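Local coordinates for circadian clock oscillator protein KaiA (Nostoc sp., PDB 1R5Q) that probably stimulates autophosphorylation of the clock kinase KaiC as part of the KaiABC oscillator that sets circadian rhythm in cyanobacteria, at residues 10-21 with 39-48. Numbering follows the deposited sequence.
Sequences LLQQLKSDYRQI and FINAVFCANI
F39 packs as a knob against helix 10-21, its side chain set among L14, D17, Y18 and I21. With CG anti to the backbone N (chi1 175°), the ring lies between V43 of its own helix and Y18 of the other. Y18 CD1 lies over one face of it, offset toward the rim, 3.8 Å from F39 CZ, and V43 CG1 covers the opposite face. The two aromatic ring planes are inclined at 48°. At the rim of the F39 ring, CE1 comes within 3.5 Å of the backbone O of L14, near the ring plane, while I21 CD1 packs against F39 CB at 3.6 Å. Replacing F39 with alanine would remove the ring and is likely to open a gap between L14 and I21 and strip the Y18 ring of a neighbour.

Beyond the aromatic pair the contact is aliphatic. L14 forks over the second helix: CD2 meets A42 CB at 3.8 Å, and CD1 lies 4.1 Å from V43 CG1. L10 CD2 touches A46 CB at 3.6 Å.

No hydrogen bond crosses the interface; the Y18 hydroxyl bonds instead to H57 of helix 50-67. A Schellman motif at N47 ends helix 33-45, and I48, the next residue, directs its side chain toward helix 10-21, where its CD1 is 4.3 Å from L10 CD2. One knob-into-hole contact between two roughly antiparallel helices (154°), whose segment axes approach to 10.9 Å, fits the four-helix bundle of the KaiA C-terminal domain.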
loop_
_atom_site.group_PDB
_atom_site.type_symbol
_atom_site.label_atom_id
_atom_site.label_comp_id
_atom_site.label_asym_id
_atom_site.label_seq_id
_atom_site.Cartn_x
_atom_site.Cartn_y
_atom_site.Cartn_z
ATOM N N LEU A 10 -11.972 1.189 7.067
ATOM C CA LEU A 10 -11.330 0.771 5.827
ATOM C C LEU A 10 -9.850 1.134 5.782
ATOM O O LEU A 10 -9.025 0.324 5.352
ATOM C CB LEU A 10 -12.041 1.382 4.618
ATOM C CG LEU A 10 -11.322 1.158 3.288
ATOM C CD1 LEU A 10 -11.179 -0.340 2.997
ATOM C CD2 LEU A 10 -12.109 1.868 2.185
ATOM N N LEU A 11 -9.513 2.344 6.219
ATOM C CA LEU A 11 -8.119 2.776 6.192
ATOM C C LEU A 11 -7.203 1.871 7.020
ATOM O O LEU A 11 -6.013 1.734 6.700
ATOM C CB LEU A 11 -7.982 4.231 6.662
ATOM C CG LEU A 11 -8.600 5.329 5.772
ATOM C CD1 LEU A 11 -8.230 6.724 6.315
ATOM C CD2 LEU A 11 -8.088 5.182 4.339
ATOM N N GLN A 12 -7.740 1.263 8.083
ATOM C CA GLN A 12 -6.933 0.362 8.914
ATOM C C GLN A 12 -6.785 -0.986 8.219
ATOM O O GLN A 12 -5.724 -1.627 8.291
ATOM C CB GLN A 12 -7.553 0.178 10.312
ATOM C CG GLN A 12 -7.232 1.320 11.279
ATOM C CD GLN A 12 -5.731 1.624 11.366
ATOM O OE1 GLN A 12 -5.286 2.748 11.078
ATOM N NE2 GLN A 12 -4.947 0.626 11.759
ATOM N N GLN A 13 -7.842 -1.420 7.540
ATOM C CA GLN A 13 -7.786 -2.675 6.799
ATOM C C GLN A 13 -6.756 -2.518 5.660
ATOM O O GLN A 13 -5.949 -3.415 5.405
ATOM C CB GLN A 13 -9.162 -3.025 6.217
ATOM C CG GLN A 13 -10.213 -3.414 7.275
ATOM C CD GLN A 13 -11.594 -3.727 6.689
ATOM O OE1 GLN A 13 -12.493 -4.182 7.404
ATOM N NE2 GLN A 13 -11.767 -3.474 5.389
ATOM N N LEU A 14 -6.794 -1.374 4.974
ATOM C CA LEU A 14 -5.858 -1.122 3.882
ATOM C C LEU A 14 -4.423 -1.103 4.388
ATOM O O LEU A 14 -3.530 -1.632 3.737
ATOM C CB LEU A 14 -6.195 0.203 3.189
ATOM C CG LEU A 14 -7.498 0.123 2.396
ATOM C CD1 LEU A 14 -7.888 1.512 1.895
ATOM C CD2 LEU A 14 -7.325 -0.853 1.251
ATOM N N LYS A 15 -4.198 -0.480 5.539
ATOM C CA LYS A 15 -2.863 -0.450 6.120
ATOM C C LYS A 15 -2.420 -1.902 6.403
ATOM O O LYS A 15 -1.286 -2.300 6.105
ATOM C CB LYS A 15 -2.872 0.382 7.407
ATOM C CG LYS A 15 -1.563 0.377 8.173
ATOM C CD LYS A 15 -1.460 1.574 9.122
ATOM C CE LYS A 15 -0.184 1.511 9.957
ATOM N NZ LYS A 15 0.011 2.752 10.776
ATOM N N SER A 16 -3.328 -2.692 6.963
ATOM C CA SER A 16 -3.023 -4.082 7.252
ATOM C C SER A 16 -2.648 -4.815 5.966
ATOM O O SER A 16 -1.673 -5.563 5.939
ATOM C CB SER A 16 -4.224 -4.775 7.920
ATOM O OG SER A 16 -4.110 -6.185 7.806
ATOM N N ASP A 17 -3.418 -4.591 4.903
ATOM C CA ASP A 17 -3.165 -5.247 3.618
ATOM C C ASP A 17 -1.810 -4.850 3.018
ATOM O O ASP A 17 -1.092 -5.700 2.463
ATOM C CB ASP A 17 -4.278 -4.896 2.626
ATOM C CG ASP A 17 -5.651 -5.469 3.034
ATOM O OD1 ASP A 17 -6.658 -5.026 2.458
ATOM O OD2 ASP A 17 -5.725 -6.361 3.910
ATOM N N TYR A 18 -1.484 -3.562 3.129
ATOM C CA TYR A 18 -0.246 -3.009 2.594
ATOM C C TYR A 18 0.934 -3.571 3.374
ATOM O O TYR A 18 1.992 -3.815 2.802
ATOM C CB TYR A 18 -0.240 -1.476 2.693
ATOM C CG TYR A 18 0.862 -0.809 1.879
ATOM C CD1 TYR A 18 0.777 -0.737 0.488
ATOM C CD2 TYR A 18 2.013 -0.302 2.495
ATOM C CE1 TYR A 18 1.821 -0.172 -0.280
ATOM C CE2 TYR A 18 3.056 0.253 1.745
ATOM C CZ TYR A 18 2.945 0.316 0.351
ATOM O OH TYR A 18 3.943 0.880 -0.397
ATOM N N ARG A 19 0.749 -3.766 4.680
ATOM C CA ARG A 19 1.815 -4.327 5.519
ATOM C C ARG A 19 2.193 -5.700 4.949
ATOM O O ARG A 19 3.368 -6.007 4.760
ATOM C CB ARG A 19 1.347 -4.483 6.976
ATOM C CG ARG A 19 2.370 -5.210 7.858
ATOM C CD ARG A 19 1.846 -5.496 9.262
ATOM N NE ARG A 19 1.677 -4.278 10.048
ATOM C CZ ARG A 19 0.491 -3.787 10.398
ATOM N NH1 ARG A 19 -0.623 -4.421 10.028
ATOM N NH2 ARG A 19 0.416 -2.664 11.112
ATOM N N GLN A 20 1.187 -6.525 4.679
ATOM C CA GLN A 20 1.430 -7.849 4.115
ATOM C C GLN A 20 2.103 -7.781 2.726
ATOM O O GLN A 20 2.879 -8.673 2.369
ATOM C CB GLN A 20 0.117 -8.646 4.049
ATOM C CG GLN A 20 -0.428 -9.102 5.434
ATOM C CD GLN A 20 0.646 -9.751 6.332
ATOM O OE1 GLN A 20 1.395 -10.638 5.897
ATOM N NE2 GLN A 20 0.720 -9.306 7.596
ATOM N N ILE A 21 1.824 -6.733 1.942
ATOM C CA ILE A 21 2.466 -6.595 0.625
ATOM C C ILE A 21 3.948 -6.276 0.850
ATOM O O ILE A 21 4.835 -6.865 0.217
ATOM C CB ILE A 21 1.812 -5.449 -0.227
ATOM C CG1 ILE A 21 0.416 -5.883 -0.688
ATOM C CG2 ILE A 21 2.716 -5.097 -1.455
ATOM C CD1 ILE A 21 -0.475 -4.734 -1.185
ATOM N N PHE A 39 -5.418 -4.821 -3.373
ATOM C CA PHE A 39 -5.173 -3.566 -2.672
ATOM C C PHE A 39 -5.467 -2.412 -3.638
ATOM O O PHE A 39 -6.106 -1.423 -3.275
ATOM C CB PHE A 39 -3.698 -3.483 -2.199
ATOM C CG PHE A 39 -3.326 -2.148 -1.560
ATOM C CD1 PHE A 39 -3.636 -1.885 -0.230
ATOM C CD2 PHE A 39 -2.707 -1.145 -2.307
ATOM C CE1 PHE A 39 -3.347 -0.666 0.342
ATOM C CE2 PHE A 39 -2.410 0.097 -1.735
ATOM C CZ PHE A 39 -2.730 0.338 -0.416
ATOM N N ILE A 40 -4.990 -2.542 -4.870
ATOM C CA ILE A 40 -5.201 -1.498 -5.865
ATOM C C ILE A 40 -6.699 -1.272 -6.143
ATOM O O ILE A 40 -7.174 -0.141 -6.172
ATOM C CB ILE A 40 -4.472 -1.848 -7.179
ATOM C CG1 ILE A 40 -2.952 -1.846 -6.928
ATOM C CG2 ILE A 40 -4.851 -0.866 -8.285
ATOM C CD1 ILE A 40 -2.407 -0.557 -6.269
ATOM N N ASN A 41 -7.433 -2.360 -6.324
ATOM C CA ASN A 41 -8.858 -2.252 -6.614
ATOM C C ASN A 41 -9.618 -1.584 -5.460
ATOM O O ASN A 41 -10.562 -0.823 -5.683
ATOM C CB ASN A 41 -9.407 -3.649 -6.930
ATOM C CG ASN A 41 -10.835 -3.617 -7.457
ATOM O OD1 ASN A 41 -11.776 -3.926 -6.729
ATOM N ND2 ASN A 41 -10.997 -3.248 -8.729
ATOM N N ALA A 42 -9.187 -1.833 -4.232
ATOM C CA ALA A 42 -9.845 -1.246 -3.074
ATOM C C ALA A 42 -9.597 0.250 -2.941
ATOM O O ALA A 42 -10.532 0.993 -2.653
ATOM C CB ALA A 42 -9.412 -1.966 -1.783
ATOM N N VAL A 43 -8.348 0.704 -3.121
ATOM C CA VAL A 43 -8.053 2.135 -2.998
ATOM C C VAL A 43 -8.675 2.870 -4.182
ATOM O O VAL A 43 -9.063 4.034 -4.070
ATOM C CB VAL A 43 -6.506 2.434 -2.940
ATOM C CG1 VAL A 43 -5.886 1.757 -1.725
ATOM C CG2 VAL A 43 -5.823 1.935 -4.177
ATOM N N PHE A 44 -8.756 2.161 -5.306
ATOM C CA PHE A 44 -9.346 2.650 -6.550
ATOM C C PHE A 44 -10.855 2.840 -6.308
ATOM O O PHE A 44 -11.396 3.909 -6.536
ATOM C CB PHE A 44 -9.118 1.599 -7.630
ATOM C CG PHE A 44 -9.703 1.937 -8.978
ATOM C CD1 PHE A 44 -9.346 3.104 -9.645
ATOM C CD2 PHE A 44 -10.554 1.039 -9.613
ATOM C CE1 PHE A 44 -9.821 3.372 -10.925
ATOM C CE2 PHE A 44 -11.034 1.291 -10.890
ATOM C CZ PHE A 44 -10.664 2.464 -11.553
ATOM N N CYS A 45 -11.523 1.794 -5.832
ATOM C CA CYS A 45 -12.965 1.887 -5.565
ATOM C C CYS A 45 -13.367 2.885 -4.475
ATOM O O CYS A 45 -14.445 3.469 -4.557
ATOM C CB CYS A 45 -13.508 0.513 -5.203
ATOM S SG CYS A 45 -13.489 -0.555 -6.607
ATOM N N ALA A 46 -12.520 3.087 -3.463
ATOM C CA ALA A 46 -12.833 4.028 -2.386
ATOM C C ALA A 46 -12.369 5.472 -2.618
ATOM O O ALA A 46 -12.532 6.313 -1.739
ATOM C CB ALA A 46 -12.279 3.514 -1.052
ATOM N N ASN A 47 -11.782 5.746 -3.785
ATOM C CA ASN A 47 -11.326 7.095 -4.156
ATOM C C ASN A 47 -10.317 7.657 -3.173
ATOM O O ASN A 47 -10.268 8.860 -2.930
ATOM C CB ASN A 47 -12.517 8.059 -4.233
ATOM C CG ASN A 47 -12.204 9.303 -5.051
ATOM O OD1 ASN A 47 -12.738 10.390 -4.807
ATOM N ND2 ASN A 47 -11.343 9.140 -6.029
ATOM N N ILE A 48 -9.510 6.783 -2.597
ATOM C CA ILE A 48 -8.513 7.202 -1.627
ATOM C C ILE A 48 -7.407 7.984 -2.332
ATOM O O ILE A 48 -6.879 7.521 -3.330
ATOM C CB ILE A 48 -7.923 5.972 -0.928
ATOM C CG1 ILE A 48 -9.003 5.366 -0.017
ATOM C CG2 ILE A 48 -6.662 6.369 -0.140
ATOM C CD1 ILE A 48 -8.857 3.902 0.156
#